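Local coordinates for oxidoreductase protein (Agrobacterium radiobacter, PDB 5UI9) that probably catalyses NAD-dependent oxidation or reduction of a small hydroxylated substrate, as a member of the GFO/IDH/MocA family of oxidoreductases, at residues A[96-101]-A[180-185]; A[121-126]-A[317-322]. All coordinates share one frame; numbering follows the deposited sequence.

Contact 1. Residues A[96-101]-A[180-185]; sequences CQKPFA and GIHTLD. With NAD (nicotinamide-adenine-dinucleotide), chain C; 8A1 ((2S)-2,3-dihydroxy-2-methylpropanoic acid), chain D.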
loop_
_atom_site.group_PDB
_atom_site.type_symbol
_atom_site.label_atom_id
_atom_site.label_comp_id
_atom_site.label_asym_id
_atom_site.label_seq_id
_atom_site.Cartn_x
_atom_site.Cartn_y
_atom_site.Cartn_z
ATOM N N CYS A 96 14.938 -6.275 27.072
ATOM C CA CYS A 96 15.872 -5.654 26.135
ATOM C C CYS A 96 15.130 -4.810 25.102
ATOM O O CYS A 96 14.193 -5.281 24.464
ATOM C CB CYS A 96 16.682 -6.718 25.424
ATOM S SG CYS A 96 18.040 -6.014 24.474
ATOM N N GLN A 97 15.549 -3.561 24.950
ATOM C CA GLN A 97 14.950 -2.656 23.962
ATOM C C GLN A 97 15.184 -3.102 22.522
ATOM O O GLN A 97 16.091 -3.882 22.236
ATOM C CB GLN A 97 15.460 -1.215 24.153
ATOM C CG GLN A 97 14.496 -0.307 24.907
ATOM C CD GLN A 97 13.264 0.049 24.095
ATOM O OE1 GLN A 97 13.168 -0.291 22.908
ATOM N NE2 GLN A 97 12.308 0.727 24.732
ATOM N N LYS A 98 14.345 -2.593 21.621
ATOM C CA LYS A 98 14.582 -2.732 20.181
ATOM C C LYS A 98 15.623 -1.685 19.756
ATOM O O LYS A 98 15.859 -0.734 20.506
ATOM C CB LYS A 98 13.298 -2.621 19.327
ATOM C CG LYS A 98 12.267 -1.541 19.668
ATOM C CD LYS A 98 12.733 -0.097 19.507
ATOM C CE LYS A 98 13.081 0.255 18.063
ATOM N NZ LYS A 98 13.230 1.723 17.873
ATOM N N PRO A 99 16.304 -1.872 18.621
ATOM C CA PRO A 99 16.413 -3.153 17.919
ATOM C C PRO A 99 17.064 -4.214 18.819
ATOM O O PRO A 99 18.043 -3.913 19.503
ATOM C CB PRO A 99 17.353 -2.844 16.744
ATOM C CG PRO A 99 17.590 -1.366 16.764
ATOM C CD PRO A 99 17.309 -0.907 18.157
ATOM N N PHE A 100 16.520 -5.429 18.803
ATOM C CA PHE A 100 16.962 -6.514 19.700
ATOM C C PHE A 100 18.484 -6.681 19.658
ATOM O O PHE A 100 19.161 -6.560 20.684
ATOM C CB PHE A 100 16.223 -7.811 19.312
ATOM C CG PHE A 100 16.433 -8.986 20.235
ATOM C CD1 PHE A 100 16.909 -8.855 21.544
ATOM C CD2 PHE A 100 16.068 -10.252 19.790
ATOM C CE1 PHE A 100 17.067 -9.970 22.355
ATOM C CE2 PHE A 100 16.213 -11.367 20.602
ATOM C CZ PHE A 100 16.715 -11.227 21.885
ATOM N N ALA A 101 18.999 -6.901 18.450
ATOM C CA ALA A 101 20.419 -7.116 18.205
ATOM C C ALA A 101 20.850 -6.420 16.921
ATOM O O ALA A 101 20.018 -5.853 16.205
ATOM C CB ALA A 101 20.691 -8.606 18.098
ATOM N N GLY A 180 10.419 0.465 11.094
ATOM C CA GLY A 180 9.874 -0.690 10.373
ATOM C C GLY A 180 9.814 -1.944 11.223
ATOM O O GLY A 180 8.900 -2.756 11.083
ATOM N N ILE A 181 10.798 -2.098 12.105
ATOM C CA ILE A 181 10.812 -3.168 13.090
ATOM C C ILE A 181 9.488 -3.239 13.878
ATOM O O ILE A 181 8.972 -4.329 14.108
ATOM C CB ILE A 181 12.051 -3.030 14.012
ATOM C CG1 ILE A 181 12.341 -4.330 14.762
ATOM C CG2 ILE A 181 11.917 -1.859 14.980
ATOM C CD1 ILE A 181 13.778 -4.405 15.242
ATOM N N HIS A 182 8.930 -2.083 14.243
ATOM C CA HIS A 182 7.620 -2.014 14.882
ATOM C C HIS A 182 6.501 -2.400 13.926
ATOM O O HIS A 182 5.627 -3.194 14.274
ATOM C CB HIS A 182 7.292 -0.600 15.383
ATOM C CG HIS A 182 8.201 -0.083 16.453
ATOM N ND1 HIS A 182 8.359 -0.711 17.672
ATOM C CD2 HIS A 182 8.950 1.043 16.508
ATOM C CE1 HIS A 182 9.189 -0.004 18.420
ATOM N NE2 HIS A 182 9.569 1.059 17.735
ATOM N N THR A 183 6.503 -1.793 12.737
ATOM C CA THR A 183 5.411 -1.980 11.780
ATOM C C THR A 183 5.330 -3.433 11.295
ATOM O O THR A 183 4.240 -3.977 11.110
ATOM C CB THR A 183 5.565 -1.048 10.559
ATOM O OG1 THR A 183 6.129 0.205 10.964
ATOM C CG2 THR A 183 4.222 -0.799 9.906
ATOM N N LEU A 184 6.497 -4.034 11.076
ATOM C CA LEU A 184 6.609 -5.457 10.745
ATOM C C LEU A 184 6.131 -6.362 11.883
ATOM O O LEU A 184 5.523 -7.410 11.635
ATOM C CB LEU A 184 8.059 -5.808 10.383
ATOM C CG LEU A 184 8.567 -5.209 9.068
ATOM C CD1 LEU A 184 10.086 -5.279 8.998
ATOM C CD2 LEU A 184 7.930 -5.909 7.871
ATOM N N ASP A 185 6.408 -5.960 13.121
ATOM C CA ASP A 185 5.914 -6.694 14.288
ATOM C C ASP A 185 4.391 -6.638 14.341
ATOM O O ASP A 185 3.749 -7.645 14.655
ATOM C CB ASP A 185 6.480 -6.135 15.596
ATOM C CG ASP A 185 6.171 -7.031 16.781
ATOM O OD1 ASP A 185 6.820 -8.091 16.898
ATOM O OD2 ASP A 185 5.255 -6.698 17.570
HETATM P PA NAD C . 20.152 7.331 24.147
HETATM O O1A NAD C . 21.500 7.402 23.461
HETATM O O2A NAD C . 19.391 8.592 24.450
HETATM O O5B NAD C . 20.328 6.520 25.515
HETATM C C5B NAD C . 21.223 5.425 25.658
HETATM C C4B NAD C . 21.881 5.558 27.022
HETATM O O4B NAD C . 22.549 4.340 27.331
HETATM C C3B NAD C . 22.928 6.662 27.062
HETATM O O3B NAD C . 22.680 7.510 28.192
HETATM C C2B NAD C . 24.264 5.941 27.166
HETATM O O2B NAD C . 25.193 6.659 27.979
HETATM C C1B NAD C . 23.870 4.616 27.796
HETATM N N9A NAD C . 24.697 3.429 27.477
HETATM C C8A NAD C . 25.074 2.982 26.263
HETATM N N7A NAD C . 25.794 1.837 26.388
HETATM C C5A NAD C . 25.868 1.531 27.697
HETATM C C6A NAD C . 26.472 0.461 28.536
HETATM N N6A NAD C . 27.172 -0.554 27.986
HETATM N N1A NAD C . 26.296 0.532 29.877
HETATM C C2A NAD C . 25.608 1.532 30.466
HETATM N N3A NAD C . 25.037 2.530 29.764
HETATM C C4A NAD C . 25.129 2.582 28.408
HETATM O O3 NAD C . 19.218 6.332 23.303
HETATM P PN NAD C . 17.604 6.377 23.325
HETATM O O1N NAD C . 17.102 7.395 22.332
HETATM O O2N NAD C . 17.125 6.446 24.753
HETATM O O5D NAD C . 17.313 4.933 22.704
HETATM C C5D NAD C . 17.739 3.766 23.394
HETATM C C4D NAD C . 17.044 2.570 22.773
HETATM O O4D NAD C . 15.631 2.739 22.918
HETATM C C3D NAD C . 17.345 2.439 21.286
HETATM O O3D NAD C . 17.703 1.088 20.978
HETATM C C2D NAD C . 16.054 2.848 20.597
HETATM O O2D NAD C . 15.799 2.113 19.400
HETATM C C1D NAD C . 14.994 2.548 21.655
HETATM N N1N NAD C . 13.759 3.349 21.574
HETATM C C2N NAD C . 12.596 2.684 21.688
HETATM C C3N NAD C . 11.368 3.325 21.633
HETATM C C7N NAD C . 10.119 2.498 21.767
HETATM O O7N NAD C . 10.132 1.513 22.501
HETATM N N7N NAD C . 9.014 2.836 21.097
HETATM C C4N NAD C . 11.349 4.709 21.452
HETATM C C5N NAD C . 12.560 5.395 21.340
HETATM C C6N NAD C . 13.763 4.692 21.413
HETATM O OXT 8A1 D . 9.357 4.574 18.874
HETATM C C 8A1 D . 10.454 4.288 18.337
HETATM O O 8A1 D . 10.992 3.166 18.467
HETATM C CA 8A1 D . 11.151 5.324 17.492
HETATM C CB 8A1 D . 10.730 5.058 16.047
HETATM O O1 8A1 D . 11.174 6.095 15.166
HETATM O O2 8A1 D . 12.576 5.188 17.631
HETATM C C3 8A1 D . 10.768 6.729 17.957
#

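Contact 2. Residues A[121-126]-A[317-322]; sequences LMVHEN and ADNLKT. With NAD (nicotinamide-adenine-dinucleotide), chain C.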
loop_
_atom_site.group_PDB
_atom_site.type_symbol
_atom_site.label_atom_id
_atom_site.label_comp_id
_atom_site.label_asym_id
_atom_site.label_seq_id
_atom_site.Cartn_x
_atom_site.Cartn_y
_atom_site.Cartn_z
ATOM N N LEU A 121 13.349 -13.755 28.784
ATOM C CA LEU A 121 13.882 -12.655 27.987
ATOM C C LEU A 121 12.735 -12.076 27.177
ATOM O O LEU A 121 12.129 -12.792 26.379
ATOM C CB LEU A 121 14.985 -13.147 27.046
ATOM C CG LEU A 121 15.581 -12.127 26.062
ATOM C CD1 LEU A 121 16.243 -10.973 26.804
ATOM C CD2 LEU A 121 16.563 -12.806 25.118
ATOM N N MET A 122 12.446 -10.791 27.384
ATOM C CA MET A 122 11.424 -10.082 26.621
ATOM C C MET A 122 12.066 -8.929 25.872
ATOM O O MET A 122 12.871 -8.193 26.438
ATOM C CB MET A 122 10.330 -9.528 27.543
ATOM C CG MET A 122 9.162 -8.904 26.783
ATOM S SD MET A 122 7.904 -8.136 27.814
ATOM C CE MET A 122 8.690 -6.592 28.250
ATOM N N VAL A 123 11.680 -8.758 24.612
ATOM C CA VAL A 123 12.048 -7.560 23.870
ATOM C C VAL A 123 11.015 -6.486 24.178
ATOM O O VAL A 123 9.805 -6.741 24.126
ATOM C CB VAL A 123 12.150 -7.827 22.355
ATOM C CG1 VAL A 123 12.538 -6.552 21.596
ATOM C CG2 VAL A 123 13.165 -8.937 22.112
ATOM N N HIS A 124 11.482 -5.291 24.527
ATOM C CA HIS A 124 10.573 -4.174 24.728
ATOM C C HIS A 124 10.138 -3.713 23.328
ATOM O O HIS A 124 10.735 -2.820 22.733
ATOM C CB HIS A 124 11.220 -3.048 25.547
ATOM C CG HIS A 124 10.260 -1.982 25.980
ATOM N ND1 HIS A 124 10.073 -1.648 27.304
ATOM C CD2 HIS A 124 9.442 -1.167 25.265
ATOM C CE1 HIS A 124 9.186 -0.675 27.387
ATOM N NE2 HIS A 124 8.779 -0.369 26.164
ATOM N N GLU A 125 9.112 -4.383 22.811
ATOM C CA GLU A 125 8.519 -4.072 21.524
ATOM C C GLU A 125 7.080 -3.615 21.790
ATOM O O GLU A 125 6.164 -4.443 21.888
ATOM C CB GLU A 125 8.591 -5.318 20.630
ATOM C CG GLU A 125 7.960 -5.178 19.255
ATOM C CD GLU A 125 8.304 -3.863 18.573
ATOM O OE1 GLU A 125 9.486 -3.657 18.221
ATOM O OE2 GLU A 125 7.384 -3.035 18.420
ATOM N N ASN A 126 6.899 -2.295 21.913
ATOM C CA ASN A 126 5.686 -1.727 22.539
ATOM C C ASN A 126 4.574 -1.270 21.580
ATOM O O ASN A 126 3.478 -0.935 22.031
ATOM C CB ASN A 126 6.044 -0.622 23.579
ATOM C CG ASN A 126 6.836 0.550 22.997
ATOM O OD1 ASN A 126 6.703 0.903 21.827
ATOM N ND2 ASN A 126 7.661 1.173 23.834
ATOM N N ALA A 317 12.386 -15.154 21.840
ATOM C CA ALA A 317 12.082 -16.197 20.854
ATOM C C ALA A 317 11.050 -15.744 19.814
ATOM O O ALA A 317 11.259 -15.938 18.614
ATOM C CB ALA A 317 11.613 -17.471 21.552
ATOM N N ASP A 318 9.953 -15.139 20.268
ATOM C CA ASP A 318 8.968 -14.570 19.347
ATOM C C ASP A 318 9.589 -13.482 18.469
ATOM O O ASP A 318 9.354 -13.444 17.257
ATOM C CB ASP A 318 7.763 -13.983 20.092
ATOM C CG ASP A 318 6.735 -13.355 19.140
ATOM O OD1 ASP A 318 5.895 -14.101 18.592
ATOM O OD2 ASP A 318 6.778 -12.120 18.928
ATOM N N ASN A 319 10.383 -12.612 19.091
ATOM C CA ASN A 319 10.934 -11.452 18.410
ATOM C C ASN A 319 11.899 -11.808 17.273
ATOM O O ASN A 319 12.058 -11.019 16.354
ATOM C CB ASN A 319 11.611 -10.505 19.404
ATOM C CG ASN A 319 11.835 -9.116 18.824
ATOM O OD1 ASN A 319 12.963 -8.740 18.512
ATOM N ND2 ASN A 319 10.754 -8.359 18.659
ATOM N N LEU A 320 12.528 -12.985 17.327
ATOM C CA LEU A 320 13.338 -13.491 16.201
ATOM C C LEU A 320 12.553 -13.493 14.886
ATOM O O LEU A 320 13.113 -13.221 13.829
ATOM C CB LEU A 320 13.834 -14.916 16.469
ATOM C CG LEU A 320 14.809 -15.174 17.618
ATOM C CD1 LEU A 320 15.094 -16.666 17.732
ATOM C CD2 LEU A 320 16.098 -14.382 17.431
ATOM N N LYS A 321 11.260 -13.801 14.960
ATOM C CA LYS A 321 10.412 -13.866 13.762
ATOM C C LYS A 321 10.050 -12.480 13.221
ATOM O O LYS A 321 9.726 -12.345 12.043
ATOM C CB LYS A 321 9.176 -14.732 14.017
ATOM C CG LYS A 321 9.536 -16.213 14.173
ATOM C CD LYS A 321 8.349 -17.089 14.548
ATOM C CE LYS A 321 8.068 -17.039 16.039
ATOM N NZ LYS A 321 6.854 -17.820 16.402
ATOM N N THR A 322 10.109 -11.464 14.081
ATOM C CA THR A 322 10.043 -10.071 13.654
ATOM C C THR A 322 11.402 -9.617 13.126
ATOM O O THR A 322 11.488 -9.041 12.033
ATOM C CB THR A 322 9.587 -9.154 14.810
ATOM O OG1 THR A 322 8.207 -9.411 15.093
ATOM C CG2 THR A 322 9.760 -7.680 14.464
HETATM P PA NAD C . 20.152 7.331 24.147
HETATM O O1A NAD C . 21.500 7.402 23.461
HETATM O O2A NAD C . 19.391 8.592 24.450
HETATM O O5B NAD C . 20.328 6.520 25.515
HETATM C C5B NAD C . 21.223 5.425 25.658
HETATM C C4B NAD C . 21.881 5.558 27.022
HETATM O O4B NAD C . 22.549 4.340 27.331
HETATM C C3B NAD C . 22.928 6.662 27.062
HETATM O O3B NAD C . 22.680 7.510 28.192
HETATM C C2B NAD C . 24.264 5.941 27.166
HETATM O O2B NAD C . 25.193 6.659 27.979
HETATM C C1B NAD C . 23.870 4.616 27.796
HETATM N N9A NAD C . 24.697 3.429 27.477
HETATM C C8A NAD C . 25.074 2.982 26.263
HETATM N N7A NAD C . 25.794 1.837 26.388
HETATM C C5A NAD C . 25.868 1.531 27.697
HETATM C C6A NAD C . 26.472 0.461 28.536
HETATM N N6A NAD C . 27.172 -0.554 27.986
HETATM N N1A NAD C . 26.296 0.532 29.877
HETATM C C2A NAD C . 25.608 1.532 30.466
HETATM N N3A NAD C . 25.037 2.530 29.764
HETATM C C4A NAD C . 25.129 2.582 28.408
HETATM O O3 NAD C . 19.218 6.332 23.303
HETATM P PN NAD C . 17.604 6.377 23.325
HETATM O O1N NAD C . 17.102 7.395 22.332
HETATM O O2N NAD C . 17.125 6.446 24.753
HETATM O O5D NAD C . 17.313 4.933 22.704
HETATM C C5D NAD C . 17.739 3.766 23.394
HETATM C C4D NAD C . 17.044 2.570 22.773
HETATM O O4D NAD C . 15.631 2.739 22.918
HETATM C C3D NAD C . 17.345 2.439 21.286
HETATM O O3D NAD C . 17.703 1.088 20.978
HETATM C C2D NAD C . 16.054 2.848 20.597
HETATM O O2D NAD C . 15.799 2.113 19.400
HETATM C C1D NAD C . 14.994 2.548 21.655
HETATM N N1N NAD C . 13.759 3.349 21.574
HETATM C C2N NAD C . 12.596 2.684 21.688
HETATM C C3N NAD C . 11.368 3.325 21.633
HETATM C C7N NAD C . 10.119 2.498 21.767
HETATM O O7N NAD C . 10.132 1.513 22.501
HETATM N N7N NAD C . 9.014 2.836 21.097
HETATM C C4N NAD C . 11.349 4.709 21.452
HETATM C C5N NAD C . 12.560 5.395 21.340
HETATM C C6N NAD C . 13.763 4.692 21.413
HETATM O O HOH W 1 10.941 -5.754 17.583
#

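Contact 1. Residues A[96-101]-A[180-185]
Lys98 meets His182 and Ile181 across a junction whose polar centre is a bound ligand. Entering from the strand, Gln97 lays its amide beside the nicotinamide: NE2 donates to O7N of NAD at 158°, while OE1 is turned back to accept the backbone N-H of Lys98, 2.9 Å from Lys98 N to Gln97 OE1, which helps fix the flip of the amide. Lys98 follows with both ends occupied. Lys98 O accepts from both hydroxyls of the nicotinamide ribose, O2D and O3D, with 2.6 Å between Lys98 O and NAD O3D. Its side chain starts with CG between the backbone N and the carbonyl carbon (chi1 42°) and bends again at the next two torsions, a curl that carries CD and CE past the His182 ring. Lys98 CE lies 3.6 Å from His182 NE2, approaching obliquely, and 3.9 Å from CG2 of Ile181. Beyond it Lys98 NZ bonds to O of the dihydroxy acid at 2.7 Å and to O2D of NAD, and pairs with Asp178. His182 NE2 donates to the same ligand atom, O of the dihydroxy acid, at 2.6 Å, in the plane of the imidazole and nearly straight at 167°, so two donors grip one atom; Phe127 stacks on that ring. Next comes Pro99, preceded by a cis peptide bond, whose CA and CB rest on CD1 of Ile181, with Pro99 CB 4.2 Å from that methyl. Ile181 thus meets both residues, CG2 against the lysine and CD1 against the proline. Phe100 packs on helix 104-116. A lysine-proline pair in the loop just after a Rossmann strand, with an aspartate and histidine from a C-terminal-domain helix, is the hallmark of the GFO/IDH/MocA active site.

Contact 2. Residues A[121-126]-A[317-322]
Asn319 reaches from its helix onto Val123, and its side chain can be followed atom by atom across the last strand of the Rossmann sheet. Asn319 CB comes first, 3.5 Å from CG2 of Val123. CG stands anti to the backbone N (chi1 -163°), a torsion that swings the amide out over the valine, so that Asn319 CG keeps touching Val123 CG2 at 3.6 Å. At the tip the two branches part. Asn319 OD1 stays close to both Val123 methyls, CG2 at 3.6 Å and CG1 at 3.8 Å, whereas Asn319 ND2 runs past CB of Val123 to the CB of Glu125, 4.2 Å away. Valine and asparagine side chains cross at about a right angle. Asn319 ND2 also finds a polar partner: it donates to a water 2.8 Å off, and that water in turn donates to OE1 of Glu125 at 2.6 Å. The other carboxylate oxygen, OE2, is bonded to ND1 of His182. Phe100 adds a further apolar neighbour to Asn319. Past the strand, Asn126 holds the carboxamide of NAD, its OD1 accepting from N7N at 165°, while its ND2 donates to NE2 of His124, close to the plane of that ring. The interface is therefore apolar along the stem of the asparagine and polar at its end. A buried carboxylate is linked on one oxygen to an amide through water and on the other directly to a histidine, an environment that should orient Glu125 and, through it, position the His182 ring, whose NE2 edge donates to the bound acid.

Both contacts are buried in the core, their centres about 7 Å apart, and they use neighbouring strands, 94-97 and 121-124, of the same parallel sheet. Contact 1 sets the loop after its strand, and contact 2 the strand itself, against a helix from later in the chain: 175-191 in contact 1, 316-335 in contact 2. They differ in what fills the middle. Contact 1 is bridged by the hydroxy acid, with NAD bonded to the 96-101 side, whereas contact 2 is bridged by a water, and its NAD grip lies to one side. The two helices are themselves joined where Asp185 OD1 meets Thr322 OG1, a probable hydrogen bond of 2.6 Å.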